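Protein (endonuclease) (Salmonella typhimurium, PDB 1BYR) is an endonuclease with a PLD-like domain, built as a two-chain assembly in which each subunit holds a mixed beta-sheet flanked by helices. Local coordinates at residues 28-33 with 52-57; 36-41 with 111-116; 4-9 with 126-131; 83-88 with 148-153. All blocks are in the same frame, centred on the assembly; numbering follows the deposited sequence.

Contacts 1, 3 and 4 belong to one mixed sheet. Contact 3 pairs strand 4-10, at one edge within the chain, with strand 122-128. Contact 1 joins strands 29-34 and 55-61 in the middle. Contact 4 adds strand 149-150, the other edge, to strand 84-87. The centres of contacts 3 and 4 lie about 28 Å apart, on opposite sides of the chain's centre. Contact 2 joins two loops that lead into helices 40-51 and 114-118. The centres of contacts 1 and 2 are about 18 Å apart; Met32 packs against Phe37 and Phe112 there. Along the chain, contact 3 starts first and encloses contacts 1 and 2, while contact 4 closes last. The two chain ends thus supply the two edges of the sheet within the chain.

Contact 1. Residues 28-33 with 52-57; sequences TSIRMM and RGVDVK
Ser29, Ile30 and Arg31 pair in parallel with Asp55, Val56 and Lys57. This is the strand pair of a beta-alpha-beta crossover: strand 29-34, helix 40-51, strand 55-61. A Schellman motif at Gly53, with positive phi, ends the helix just before the second strand.

Backbone bonds make the ladder. Asp55 N gives to Thr28 O at 2.8 Å and Ile30 N to Asp55 O. Lys57 N then gives to Ile30 O and Met32 N to Lys57 O.

The charged groups share one sheet face with Ser29. Arg31 bends at CB-CG (chi2 -56°), which brings its guanidinium back toward Asp55. Its NH2 forms a salt bridge with Asp55 OD2 at 2.9 Å, nearly straight at 166°. OD2 lies in the guanidinium plane but is met from above the carboxylate plane; the two planes are 67° apart. Arg31 NH1 gives to Ile30 O at 3.1 Å, so that carbonyl has two donors. NH1 also makes weak bonds to Asp55 O and OD1. Lys57 runs alongside, its CD 3.8 Å above the centre of the Arg31 guanidinium. Arg31 NH2 and Lys57 NZ, like charges, are 4.2 Å apart. A water accepts from Lys57 NZ at 3.0 Å and weakly from Arg31 NH2, and may ease the repulsion. Trp141 adds a cation-pi contact to Arg31.

The other face is apolar. Ala49 of helix 40-51 touches both Ile30 and Val54. Ile30 and Val56 lie side by side, CG2 to CG1 4.0 Å. Ile30 CG1 also meets Val54 CG1 at 3.9 Å.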
loop_
_atom_site.group_PDB
_atom_site.type_symbol
_atom_site.label_atom_id
_atom_site.label_comp_id
_atom_site.label_asym_id
_atom_site.label_seq_id
_atom_site.Cartn_x
_atom_site.Cartn_y
_atom_site.Cartn_z
ATOM N N THR A 28 1.552 -14.583 18.939
ATOM C CA THR A 28 0.216 -14.624 19.499
ATOM C C THR A 28 -0.933 -14.333 18.536
ATOM O O THR A 28 -1.946 -15.028 18.550
ATOM C CB THR A 28 0.101 -13.668 20.693
ATOM O OG1 THR A 28 0.325 -12.327 20.243
ATOM C CG2 THR A 28 1.135 -14.010 21.759
ATOM N N SER A 29 -0.809 -13.309 17.699
ATOM C CA SER A 29 -1.912 -13.005 16.780
ATOM C C SER A 29 -1.559 -12.413 15.430
ATOM O O SER A 29 -0.494 -11.832 15.230
ATOM C CB SER A 29 -2.930 -12.077 17.459
ATOM O OG SER A 29 -2.324 -10.848 17.837
ATOM N N ILE A 30 -2.492 -12.584 14.502
ATOM C CA ILE A 30 -2.375 -12.072 13.159
ATOM C C ILE A 30 -3.777 -11.672 12.730
ATOM O O ILE A 30 -4.704 -12.474 12.796
ATOM C CB ILE A 30 -1.859 -13.149 12.187
ATOM C CG1 ILE A 30 -0.380 -13.414 12.435
ATOM C CG2 ILE A 30 -2.059 -12.692 10.741
ATOM C CD1 ILE A 30 0.262 -14.265 11.355
ATOM N N ARG A 31 -3.936 -10.416 12.321
ATOM C CA ARG A 31 -5.221 -9.912 11.843
ATOM C C ARG A 31 -4.875 -9.395 10.461
ATOM O O ARG A 31 -4.183 -8.397 10.342
ATOM C CB ARG A 31 -5.717 -8.765 12.734
ATOM C CG ARG A 31 -6.243 -9.212 14.102
ATOM C CD ARG A 31 -7.347 -10.247 13.964
ATOM N NE ARG A 31 -7.840 -10.705 15.260
ATOM C CZ ARG A 31 -7.528 -11.873 15.815
ATOM N NH1 ARG A 31 -6.713 -12.720 15.194
ATOM N NH2 ARG A 31 -8.042 -12.197 16.994
ATOM N N MET A 32 -5.330 -10.095 9.427
ATOM C CA MET A 32 -5.015 -9.739 8.047
ATOM C C MET A 32 -6.176 -9.229 7.188
ATOM O O MET A 32 -7.314 -9.689 7.314
ATOM C CB MET A 32 -4.382 -10.956 7.364
ATOM C CG MET A 32 -3.913 -10.740 5.936
ATOM S SD MET A 32 -3.215 -12.289 5.355
ATOM C CE MET A 32 -2.289 -11.835 3.989
ATOM N N MET A 33 -5.860 -8.271 6.309
ATOM C CA MET A 33 -6.817 -7.677 5.377
ATOM C C MET A 33 -6.170 -7.859 4.016
ATOM O O MET A 33 -4.981 -7.576 3.848
ATOM C CB MET A 33 -6.982 -6.160 5.616
ATOM C CG MET A 33 -7.434 -5.730 7.018
ATOM S SD MET A 33 -7.693 -3.927 7.158
ATOM C CE MET A 33 -9.357 -3.739 6.564
ATOM N N ARG A 52 1.464 -23.084 14.943
ATOM C CA ARG A 52 2.308 -22.632 16.044
ATOM C C ARG A 52 1.427 -22.202 17.224
ATOM O O ARG A 52 1.929 -21.934 18.303
ATOM C CB ARG A 52 3.150 -21.416 15.617
ATOM C CG ARG A 52 4.476 -21.739 14.974
ATOM C CD ARG A 52 5.478 -20.608 15.188
ATOM N NE ARG A 52 4.957 -19.286 14.837
ATOM C CZ ARG A 52 4.811 -18.847 13.589
ATOM N NH1 ARG A 52 5.140 -19.626 12.562
ATOM N NH2 ARG A 52 4.362 -17.618 13.365
ATOM N N GLY A 53 0.118 -22.121 17.005
ATOM C CA GLY A 53 -0.775 -21.683 18.061
ATOM C C GLY A 53 -1.226 -20.234 17.904
ATOM O O GLY A 53 -2.029 -19.731 18.696
ATOM N N VAL A 54 -0.735 -19.551 16.873
ATOM C CA VAL A 54 -1.102 -18.154 16.659
ATOM C C VAL A 54 -2.573 -17.969 16.298
ATOM O O VAL A 54 -3.128 -18.721 15.493
ATOM C CB VAL A 54 -0.239 -17.515 15.553
ATOM C CG1 VAL A 54 -0.753 -16.111 15.232
ATOM C CG2 VAL A 54 1.225 -17.470 15.996
ATOM N N ASP A 55 -3.194 -16.961 16.904
ATOM C CA ASP A 55 -4.598 -16.642 16.661
ATOM C C ASP A 55 -4.682 -15.834 15.362
ATOM O O ASP A 55 -4.454 -14.619 15.352
ATOM C CB ASP A 55 -5.152 -15.842 17.851
ATOM C CG ASP A 55 -6.556 -15.307 17.618
ATOM O OD1 ASP A 55 -7.187 -15.663 16.602
ATOM O OD2 ASP A 55 -7.037 -14.522 18.459
ATOM N N VAL A 56 -4.976 -16.528 14.264
ATOM C CA VAL A 56 -5.081 -15.909 12.941
ATOM C C VAL A 56 -6.519 -15.711 12.434
ATOM O O VAL A 56 -7.321 -16.649 12.413
ATOM C CB VAL A 56 -4.305 -16.759 11.879
ATOM C CG1 VAL A 56 -4.258 -16.020 10.538
ATOM C CG2 VAL A 56 -2.878 -17.064 12.377
ATOM N N LYS A 57 -6.848 -14.477 12.041
ATOM C CA LYS A 57 -8.168 -14.170 11.486
ATOM C C LYS A 57 -7.960 -13.285 10.246
ATOM O O LYS A 57 -7.145 -12.350 10.253
ATOM C CB LYS A 57 -9.047 -13.471 12.529
ATOM C CG LYS A 57 -9.494 -14.401 13.657
ATOM C CD LYS A 57 -10.590 -13.779 14.496
ATOM C CE LYS A 57 -10.812 -14.546 15.794
ATOM N NZ LYS A 57 -11.840 -13.892 16.673
HETATM O O HOH W 1 -11.033 -11.562 18.394
#

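Contact 2. Residues 36-41 with 111-116; sequences SFTAPD and NFTKAA
The rings of Phe37 and Phe112 lead away from this contact, and both pack on Met32 of strand 29-34. Ile77 also touches the Phe37 ring and Val19 that of Phe112. The flat group that carries the contact is the carbonyl of Phe112. Its oxygen accepts from Thr38 N at 3.0 Å, nearly in line with the C=O bond. It also accepts from Ala39 N at 2.9 Å, which sits 37° out of the carbonyl plane. The Asn111 amide reaches a water with ND2 at 2.7 Å, and the same water gives to Ser36 O. Asn111 also packs on His94 of the second subunit.

The Thr113 hydroxyl sits over its own backbone, flanked by N and C (chi1 69°). There OG1 caps helix 114-118 by accepting from Ala116 N at 3.0 Å. This leaves CG2 to meet the other loop. It presses on Ser36 CB at 3.4 Å, a tight pair, and lies 3.5 Å from Thr38 OG1.

Ala39 and Thr113 stand at the N-cap positions of helices 40-51 and 114-118. The bonds to the O of Phe112, the residue before Thr113, hold the two helix starts near each other. Thr38 OG1 is buried with no hydrogen-bond partner, a likely cost of this close packing.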
loop_
_atom_site.group_PDB
_atom_site.type_symbol
_atom_site.label_atom_id
_atom_site.label_comp_id
_atom_site.label_asym_id
_atom_site.label_seq_id
_atom_site.Cartn_x
_atom_site.Cartn_y
_atom_site.Cartn_z
ATOM N N SER A 36 -6.706 -9.033 -3.529
ATOM C CA SER A 36 -6.393 -10.323 -4.144
ATOM C C SER A 36 -5.632 -11.199 -3.142
ATOM O O SER A 36 -4.553 -10.831 -2.686
ATOM C CB SER A 36 -5.547 -10.101 -5.380
ATOM O OG SER A 36 -6.114 -9.072 -6.134
ATOM N N PHE A 37 -6.191 -12.370 -2.834
ATOM C CA PHE A 37 -5.642 -13.303 -1.850
ATOM C C PHE A 37 -5.318 -14.629 -2.555
ATOM O O PHE A 37 -6.164 -15.522 -2.605
ATOM C CB PHE A 37 -6.733 -13.475 -0.780
ATOM C CG PHE A 37 -6.319 -14.241 0.444
ATOM C CD1 PHE A 37 -5.431 -13.702 1.364
ATOM C CD2 PHE A 37 -6.877 -15.491 0.708
ATOM C CE1 PHE A 37 -5.110 -14.387 2.541
ATOM C CE2 PHE A 37 -6.562 -16.185 1.877
ATOM C CZ PHE A 37 -5.676 -15.636 2.789
ATOM N N THR A 38 -4.098 -14.769 -3.078
ATOM C CA THR A 38 -3.738 -15.984 -3.831
ATOM C C THR A 38 -2.349 -16.634 -3.669
ATOM O O THR A 38 -2.195 -17.820 -3.978
ATOM C CB THR A 38 -3.908 -15.757 -5.367
ATOM O OG1 THR A 38 -2.940 -14.798 -5.810
ATOM C CG2 THR A 38 -5.295 -15.231 -5.706
ATOM N N ALA A 39 -1.348 -15.890 -3.213
ATOM C CA ALA A 39 0.011 -16.435 -3.096
ATOM C C ALA A 39 0.186 -17.685 -2.226
ATOM O O ALA A 39 0.077 -17.622 -0.999
ATOM C CB ALA A 39 0.966 -15.340 -2.622
ATOM N N PRO A 40 0.495 -18.839 -2.850
ATOM C CA PRO A 40 0.671 -20.076 -2.076
ATOM C C PRO A 40 1.662 -19.941 -0.913
ATOM O O PRO A 40 1.409 -20.447 0.172
ATOM C CB PRO A 40 1.125 -21.097 -3.124
ATOM C CG PRO A 40 0.560 -20.575 -4.408
ATOM C CD PRO A 40 0.681 -19.073 -4.293
ATOM N N ASP A 41 2.780 -19.253 -1.147
ATOM C CA ASP A 41 3.802 -19.044 -0.123
ATOM C C ASP A 41 3.238 -18.333 1.117
ATOM O O ASP A 41 3.572 -18.682 2.255
ATOM C CB ASP A 41 4.946 -18.224 -0.701
ATOM C CG ASP A 41 4.548 -16.794 -0.982
ATOM O OD1 ASP A 41 3.706 -16.572 -1.876
ATOM O OD2 ASP A 41 5.074 -15.889 -0.301
ATOM N N ASN A 111 0.265 -6.728 -2.846
ATOM C CA ASN A 111 -0.916 -7.595 -2.716
ATOM C C ASN A 111 -0.364 -8.981 -2.446
ATOM O O ASN A 111 0.766 -9.290 -2.818
ATOM C CB ASN A 111 -1.740 -7.663 -3.998
ATOM C CG ASN A 111 -2.664 -6.498 -4.154
ATOM O OD1 ASN A 111 -2.451 -5.634 -5.004
ATOM N ND2 ASN A 111 -3.692 -6.447 -3.345
ATOM N N PHE A 112 -1.165 -9.827 -1.818
ATOM C CA PHE A 112 -0.703 -11.159 -1.491
ATOM C C PHE A 112 -0.929 -12.109 -2.648
ATOM O O PHE A 112 -1.744 -13.042 -2.595
ATOM C CB PHE A 112 -1.381 -11.606 -0.188
ATOM C CG PHE A 112 -1.219 -10.604 0.927
ATOM C CD1 PHE A 112 0.028 -10.370 1.487
ATOM C CD2 PHE A 112 -2.283 -9.821 1.341
ATOM C CE1 PHE A 112 0.214 -9.363 2.435
ATOM C CE2 PHE A 112 -2.105 -8.825 2.278
ATOM C CZ PHE A 112 -0.854 -8.594 2.826
ATOM N N THR A 113 -0.181 -11.836 -3.708
ATOM C CA THR A 113 -0.240 -12.582 -4.945
ATOM C C THR A 113 1.140 -12.826 -5.495
ATOM O O THR A 113 2.124 -12.204 -5.095
ATOM C CB THR A 113 -0.984 -11.803 -6.042
ATOM O OG1 THR A 113 -0.182 -10.672 -6.429
ATOM C CG2 THR A 113 -2.331 -11.327 -5.541
ATOM N N LYS A 114 1.163 -13.736 -6.456
ATOM C CA LYS A 114 2.372 -14.129 -7.177
ATOM C C LYS A 114 2.902 -12.916 -8.004
ATOM O O LYS A 114 4.106 -12.577 -7.971
ATOM C CB LYS A 114 2.034 -15.318 -8.105
ATOM C CG LYS A 114 0.787 -16.180 -7.666
ATOM C CD LYS A 114 -0.577 -15.402 -7.634
ATOM C CE LYS A 114 -1.107 -14.941 -8.997
ATOM N NZ LYS A 114 -0.757 -13.511 -9.317
ATOM N N ALA A 115 1.999 -12.252 -8.724
ATOM C CA ALA A 115 2.383 -11.097 -9.534
ATOM C C ALA A 115 3.026 -10.031 -8.645
ATOM O O ALA A 115 3.997 -9.392 -9.036
ATOM C CB ALA A 115 1.168 -10.539 -10.253
ATOM N N ALA A 116 2.496 -9.861 -7.436
ATOM C CA ALA A 116 3.035 -8.878 -6.494
ATOM C C ALA A 116 4.447 -9.221 -6.002
ATOM O O ALA A 116 5.256 -8.333 -5.698
ATOM C CB ALA A 116 2.107 -8.759 -5.298
HETATM O O HOH W 2 -3.930 -8.356 -1.391
#

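Contact 3. Residues 4-9 with 126-131; sequences SVQVGY and VIWNMP
Trp128 N gives to Ser4 O at 2.8 Å, the shortest bond of this antiparallel pair. Strand 4-10 is an outermost strand of the mixed sheet within the chain, and strand 122-128 is its neighbour. Ser4 N returns a longer bond to Trp128 O at 3.2 Å. Two more backbone bonds join Gln6 and Val126, one in each direction. Val5 and Ile127 form the non-hydrogen-bonded pair between them.

One face carries Ser4, Gln6, Val126 and Trp128. Trp128 keeps CG beside its backbone N (chi1 -57°), and the indole leans back over Val126 and across to Gln6 on the neighbouring strand. Its NE1 gives to Gln6 OE1 at 3.0 Å. The bond is bent, 139° at the hydrogen, yet it uses a lone pair in the amide plane. Amide and ring planes are 21° apart. Val126 CG1 sits 3.3 Å above one face of the indole, toward its rim. Helix 14-25 packs on this side through Leu18 and Ser25.

On the other face, Val5 CG2 lies alongside Ile127 CG2 at 4.2 Å. Val5 also packs on Met130 of the second subunit, so this edge takes part in the dimer. Past the strand pair, one water accepts from Ser4 OG at 3.0 Å and gives to Asn129 OD1 at 3.1 Å.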
loop_
_atom_site.group_PDB
_atom_site.type_symbol
_atom_site.label_atom_id
_atom_site.label_comp_id
_atom_site.label_asym_id
_atom_site.label_seq_id
_atom_site.Cartn_x
_atom_site.Cartn_y
_atom_site.Cartn_z
ATOM N N SER A 4 10.651 0.324 15.072
ATOM C CA SER A 4 11.568 0.345 13.939
ATOM C C SER A 4 10.792 0.024 12.672
ATOM O O SER A 4 9.676 -0.491 12.739
ATOM C CB SER A 4 12.681 -0.681 14.125
ATOM O OG SER A 4 12.158 -1.994 14.133
ATOM N N VAL A 5 11.376 0.318 11.512
ATOM C CA VAL A 5 10.691 0.050 10.254
ATOM C C VAL A 5 11.600 -0.624 9.238
ATOM O O VAL A 5 12.766 -0.265 9.094
ATOM C CB VAL A 5 10.136 1.367 9.620
ATOM C CG1 VAL A 5 9.362 1.047 8.351
ATOM C CG2 VAL A 5 9.240 2.100 10.608
ATOM N N GLN A 6 11.068 -1.620 8.543
ATOM C CA GLN A 6 11.823 -2.339 7.526
ATOM C C GLN A 6 11.046 -2.184 6.238
ATOM O O GLN A 6 9.829 -2.025 6.277
ATOM C CB GLN A 6 11.883 -3.832 7.864
ATOM C CG GLN A 6 13.114 -4.271 8.622
ATOM C CD GLN A 6 13.095 -5.745 8.872
ATOM O OE1 GLN A 6 12.395 -6.228 9.756
ATOM N NE2 GLN A 6 13.859 -6.482 8.083
ATOM N N VAL A 7 11.746 -2.218 5.101
ATOM C CA VAL A 7 11.086 -2.123 3.798
ATOM C C VAL A 7 11.672 -3.164 2.861
ATOM O O VAL A 7 12.839 -3.547 2.981
ATOM C CB VAL A 7 11.263 -0.730 3.103
ATOM C CG1 VAL A 7 10.323 -0.615 1.905
ATOM C CG2 VAL A 7 10.962 0.376 4.068
ATOM N N GLY A 8 10.846 -3.605 1.920
ATOM C CA GLY A 8 11.259 -4.572 0.922
ATOM C C GLY A 8 10.547 -4.180 -0.363
ATOM O O GLY A 8 9.512 -3.514 -0.310
ATOM N N TYR A 9 11.086 -4.576 -1.517
ATOM C CA TYR A 9 10.476 -4.218 -2.793
ATOM C C TYR A 9 10.325 -5.396 -3.741
ATOM O O TYR A 9 10.990 -6.419 -3.595
ATOM C CB TYR A 9 11.326 -3.141 -3.482
ATOM C CG TYR A 9 11.709 -1.985 -2.578
ATOM C CD1 TYR A 9 10.770 -1.021 -2.225
ATOM C CD2 TYR A 9 13.013 -1.856 -2.077
ATOM C CE1 TYR A 9 11.109 0.045 -1.395
ATOM C CE2 TYR A 9 13.358 -0.787 -1.242
ATOM C CZ TYR A 9 12.403 0.154 -0.908
ATOM O OH TYR A 9 12.726 1.200 -0.069
ATOM N N VAL A 126 7.204 -2.935 7.175
ATOM C CA VAL A 126 6.792 -3.556 8.418
ATOM C C VAL A 126 7.180 -2.597 9.524
ATOM O O VAL A 126 8.356 -2.321 9.731
ATOM C CB VAL A 126 7.458 -4.935 8.647
ATOM C CG1 VAL A 126 7.042 -5.476 10.009
ATOM C CG2 VAL A 126 7.029 -5.921 7.549
ATOM N N ILE A 127 6.167 -2.049 10.195
ATOM C CA ILE A 127 6.365 -1.103 11.288
ATOM C C ILE A 127 6.266 -1.894 12.581
ATOM O O ILE A 127 5.173 -2.256 13.020
ATOM C CB ILE A 127 5.276 0.015 11.269
ATOM C CG1 ILE A 127 5.238 0.676 9.887
ATOM C CG2 ILE A 127 5.576 1.063 12.341
ATOM C CD1 ILE A 127 3.955 1.440 9.593
ATOM N N TRP A 128 7.423 -2.175 13.171
ATOM C CA TRP A 128 7.507 -2.959 14.397
ATOM C C TRP A 128 7.351 -2.205 15.707
ATOM O O TRP A 128 7.851 -1.091 15.873
ATOM C CB TRP A 128 8.859 -3.668 14.481
ATOM C CG TRP A 128 9.193 -4.556 13.339
ATOM C CD1 TRP A 128 9.926 -4.233 12.228
ATOM C CD2 TRP A 128 8.895 -5.952 13.227
ATOM N NE1 TRP A 128 10.101 -5.342 11.438
ATOM C CE2 TRP A 128 9.478 -6.409 12.030
ATOM C CE3 TRP A 128 8.190 -6.855 14.031
ATOM C CZ2 TRP A 128 9.377 -7.739 11.609
ATOM C CZ3 TRP A 128 8.090 -8.173 13.609
ATOM C CH2 TRP A 128 8.687 -8.603 12.415
ATOM N N ASN A 129 6.684 -2.855 16.648
ATOM C CA ASN A 129 6.519 -2.331 17.991
ATOM C C ASN A 129 6.033 -0.894 18.133
ATOM O O ASN A 129 6.723 -0.031 18.665
ATOM C CB ASN A 129 7.846 -2.526 18.745
ATOM C CG ASN A 129 8.292 -3.987 18.749
ATOM O OD1 ASN A 129 9.291 -4.373 18.136
ATOM N ND2 ASN A 129 7.532 -4.823 19.437
ATOM N N MET A 130 4.826 -0.667 17.641
ATOM C CA MET A 130 4.164 0.630 17.723
ATOM C C MET A 130 2.740 0.265 18.087
ATOM O O MET A 130 1.848 0.258 17.239
ATOM C CB MET A 130 4.200 1.350 16.375
ATOM C CG MET A 130 5.508 2.047 16.090
ATOM S SD MET A 130 5.372 3.384 14.881
ATOM C CE MET A 130 4.447 4.579 15.789
ATOM N N PRO A 131 2.504 -0.045 19.367
ATOM C CA PRO A 131 1.175 -0.428 19.844
ATOM C C PRO A 131 0.025 0.485 19.438
ATOM O O PRO A 131 -1.023 0.007 19.035
ATOM C CB PRO A 131 1.342 -0.512 21.356
ATOM C CG PRO A 131 2.801 -0.736 21.564
ATOM C CD PRO A 131 3.503 -0.028 20.447
HETATM O O HOH W 3 11.833 -3.171 16.830
#

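Contact 4. Residues 83-88 with 148-153; sequences PLRTDS and GRDYRS
Arg85 meets Asp150 with NE, not with its terminal nitrogens. This salt bridge lies on a short antiparallel pair in which strand 149-150 forms an edge of the mixed sheet within the chain, beside strand 84-87. Arg85 is extended from CG to NE and runs alongside Asp150. NE to OD1 is 3.0 Å and almost straight, 176°. OD1 lies in the guanidinium plane, but it is approached 44° out of the carboxylate plane. Arg85 NH2 reaches Asp150 OD2 only through a water. NH1 bonds Trp145 O, and the Trp145 ring adds a cation-pi contact. Arg152 NH1 joins the charge network by a long 3.9 Å approach to Asp150 OD1, with no N-H pointing at it.

Thr86 and Arg149 form the hydrogen-bonded pair. Arg149 N gives to Thr86 O at 2.7 Å, and Thr86 N to Arg149 O at 2.9 Å. Gly148 CA comes within 3.2 Å of Thr86 O. Farther along, Tyr151 N gives to Leu84 O at 2.8 Å.

Leu84 and Tyr151 lie side by side, CD2 to CD2 4.0 Å, and both touch Met74 of helix 68-79. One more water links the strands: it accepts from Leu84 N at 2.9 Å and gives to Tyr151 O.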
loop_
_atom_site.group_PDB
_atom_site.type_symbol
_atom_site.label_atom_id
_atom_site.label_comp_id
_atom_site.label_asym_id
_atom_site.label_seq_id
_atom_site.Cartn_x
_atom_site.Cartn_y
_atom_site.Cartn_z
ATOM N N PRO A 83 -10.113 -18.674 10.925
ATOM C CA PRO A 83 -11.346 -17.929 10.638
ATOM C C PRO A 83 -11.162 -16.945 9.466
ATOM O O PRO A 83 -10.307 -16.054 9.498
ATOM C CB PRO A 83 -11.657 -17.218 11.959
ATOM C CG PRO A 83 -10.893 -18.034 13.008
ATOM C CD PRO A 83 -9.656 -18.477 12.312
ATOM N N LEU A 84 -11.965 -17.111 8.420
ATOM C CA LEU A 84 -11.855 -16.260 7.249
ATOM C C LEU A 84 -13.195 -15.713 6.763
ATOM O O LEU A 84 -14.211 -16.411 6.769
ATOM C CB LEU A 84 -11.167 -17.052 6.135
ATOM C CG LEU A 84 -11.185 -16.515 4.708
ATOM C CD1 LEU A 84 -10.101 -15.439 4.553
ATOM C CD2 LEU A 84 -10.951 -17.673 3.735
ATOM N N ARG A 85 -13.193 -14.443 6.349
ATOM C CA ARG A 85 -14.395 -13.793 5.844
ATOM C C ARG A 85 -14.167 -12.996 4.563
ATOM O O ARG A 85 -13.090 -12.444 4.331
ATOM C CB ARG A 85 -14.981 -12.829 6.893
ATOM C CG ARG A 85 -15.530 -13.481 8.144
ATOM C CD ARG A 85 -16.333 -12.491 8.996
ATOM N NE ARG A 85 -17.087 -13.191 10.029
ATOM C CZ ARG A 85 -17.641 -12.603 11.082
ATOM N NH1 ARG A 85 -17.534 -11.287 11.261
ATOM N NH2 ARG A 85 -18.308 -13.336 11.967
ATOM N N THR A 86 -15.201 -12.953 3.724
ATOM C CA THR A 86 -15.165 -12.163 2.512
ATOM C C THR A 86 -15.998 -10.917 2.826
ATOM O O THR A 86 -16.981 -10.990 3.564
ATOM C CB THR A 86 -15.756 -12.919 1.307
ATOM O OG1 THR A 86 -17.072 -13.373 1.616
ATOM C CG2 THR A 86 -14.888 -14.100 0.958
ATOM N N ASP A 87 -15.606 -9.769 2.280
ATOM C CA ASP A 87 -16.310 -8.514 2.544
ATOM C C ASP A 87 -16.649 -7.848 1.223
ATOM O O ASP A 87 -15.770 -7.617 0.391
ATOM C CB ASP A 87 -15.405 -7.611 3.395
ATOM C CG ASP A 87 -15.978 -6.214 3.615
ATOM O OD1 ASP A 87 -17.176 -5.986 3.376
ATOM O OD2 ASP A 87 -15.204 -5.334 4.050
ATOM N N SER A 88 -17.931 -7.563 1.018
ATOM C CA SER A 88 -18.381 -6.938 -0.216
ATOM C C SER A 88 -19.059 -5.600 0.028
ATOM O O SER A 88 -19.689 -5.055 -0.866
ATOM C CB SER A 88 -19.376 -7.860 -0.925
ATOM O OG SER A 88 -20.521 -8.070 -0.110
ATOM N N GLY A 148 -18.300 -8.866 7.326
ATOM C CA GLY A 148 -17.903 -9.871 6.361
ATOM C C GLY A 148 -18.754 -11.119 6.469
ATOM O O GLY A 148 -19.542 -11.275 7.413
ATOM N N ARG A 149 -18.592 -12.017 5.502
ATOM C CA ARG A 149 -19.337 -13.275 5.458
ATOM C C ARG A 149 -18.357 -14.427 5.676
ATOM O O ARG A 149 -17.333 -14.511 5.009
ATOM C CB ARG A 149 -20.003 -13.426 4.081
ATOM C CG ARG A 149 -21.354 -14.124 4.078
ATOM C CD ARG A 149 -22.257 -13.494 3.025
ATOM N NE ARG A 149 -23.251 -12.587 3.605
ATOM C CZ ARG A 149 -24.023 -11.760 2.900
ATOM N NH1 ARG A 149 -23.911 -11.709 1.585
ATOM N NH2 ARG A 149 -24.905 -10.981 3.516
ATOM N N ASP A 150 -18.662 -15.301 6.622
ATOM C CA ASP A 150 -17.790 -16.440 6.902
ATOM C C ASP A 150 -17.541 -17.277 5.661
ATOM O O ASP A 150 -18.441 -17.485 4.854
ATOM C CB ASP A 150 -18.433 -17.373 7.926
ATOM C CG ASP A 150 -18.236 -16.920 9.353
ATOM O OD1 ASP A 150 -17.320 -16.120 9.636
ATOM O OD2 ASP A 150 -19.013 -17.380 10.212
ATOM N N TYR A 151 -16.313 -17.758 5.492
ATOM C CA TYR A 151 -16.015 -18.672 4.391
ATOM C C TYR A 151 -15.441 -19.873 5.123
ATOM O O TYR A 151 -14.319 -19.825 5.617
ATOM C CB TYR A 151 -14.973 -18.128 3.423
ATOM C CG TYR A 151 -14.775 -19.045 2.230
ATOM C CD1 TYR A 151 -15.563 -18.914 1.082
ATOM C CD2 TYR A 151 -13.811 -20.057 2.253
ATOM C CE1 TYR A 151 -15.383 -19.760 -0.007
ATOM C CE2 TYR A 151 -13.629 -20.904 1.170
ATOM C CZ TYR A 151 -14.418 -20.754 0.042
ATOM O OH TYR A 151 -14.236 -21.588 -1.043
ATOM N N ARG A 152 -16.212 -20.948 5.201
ATOM C CA ARG A 152 -15.759 -22.114 5.951
ATOM C C ARG A 152 -15.607 -23.401 5.163
ATOM O O ARG A 152 -15.902 -23.480 3.975
ATOM C CB ARG A 152 -16.715 -22.370 7.130
ATOM C CG ARG A 152 -16.190 -21.907 8.484
ATOM C CD ARG A 152 -17.218 -21.062 9.254
ATOM N NE ARG A 152 -16.876 -20.959 10.673
ATOM C CZ ARG A 152 -15.958 -20.129 11.172
ATOM N NH1 ARG A 152 -15.273 -19.317 10.371
ATOM N NH2 ARG A 152 -15.710 -20.120 12.477
ATOM N N SER A 153 -15.127 -24.413 5.881
ATOM C CA SER A 153 -14.925 -25.739 5.344
ATOM C C SER A 153 -15.432 -26.684 6.425
ATOM O O SER A 153 -16.274 -27.540 6.100
ATOM C CB SER A 153 -13.440 -25.989 5.052
ATOM O OG SER A 153 -13.129 -25.629 3.708
HETATM O O HOH W 4 -13.567 -19.576 8.403
HETATM O O HOH W 5 -18.043 -16.044 12.972
HETATM O O HOH W 6 -17.778 -15.982 2.239
#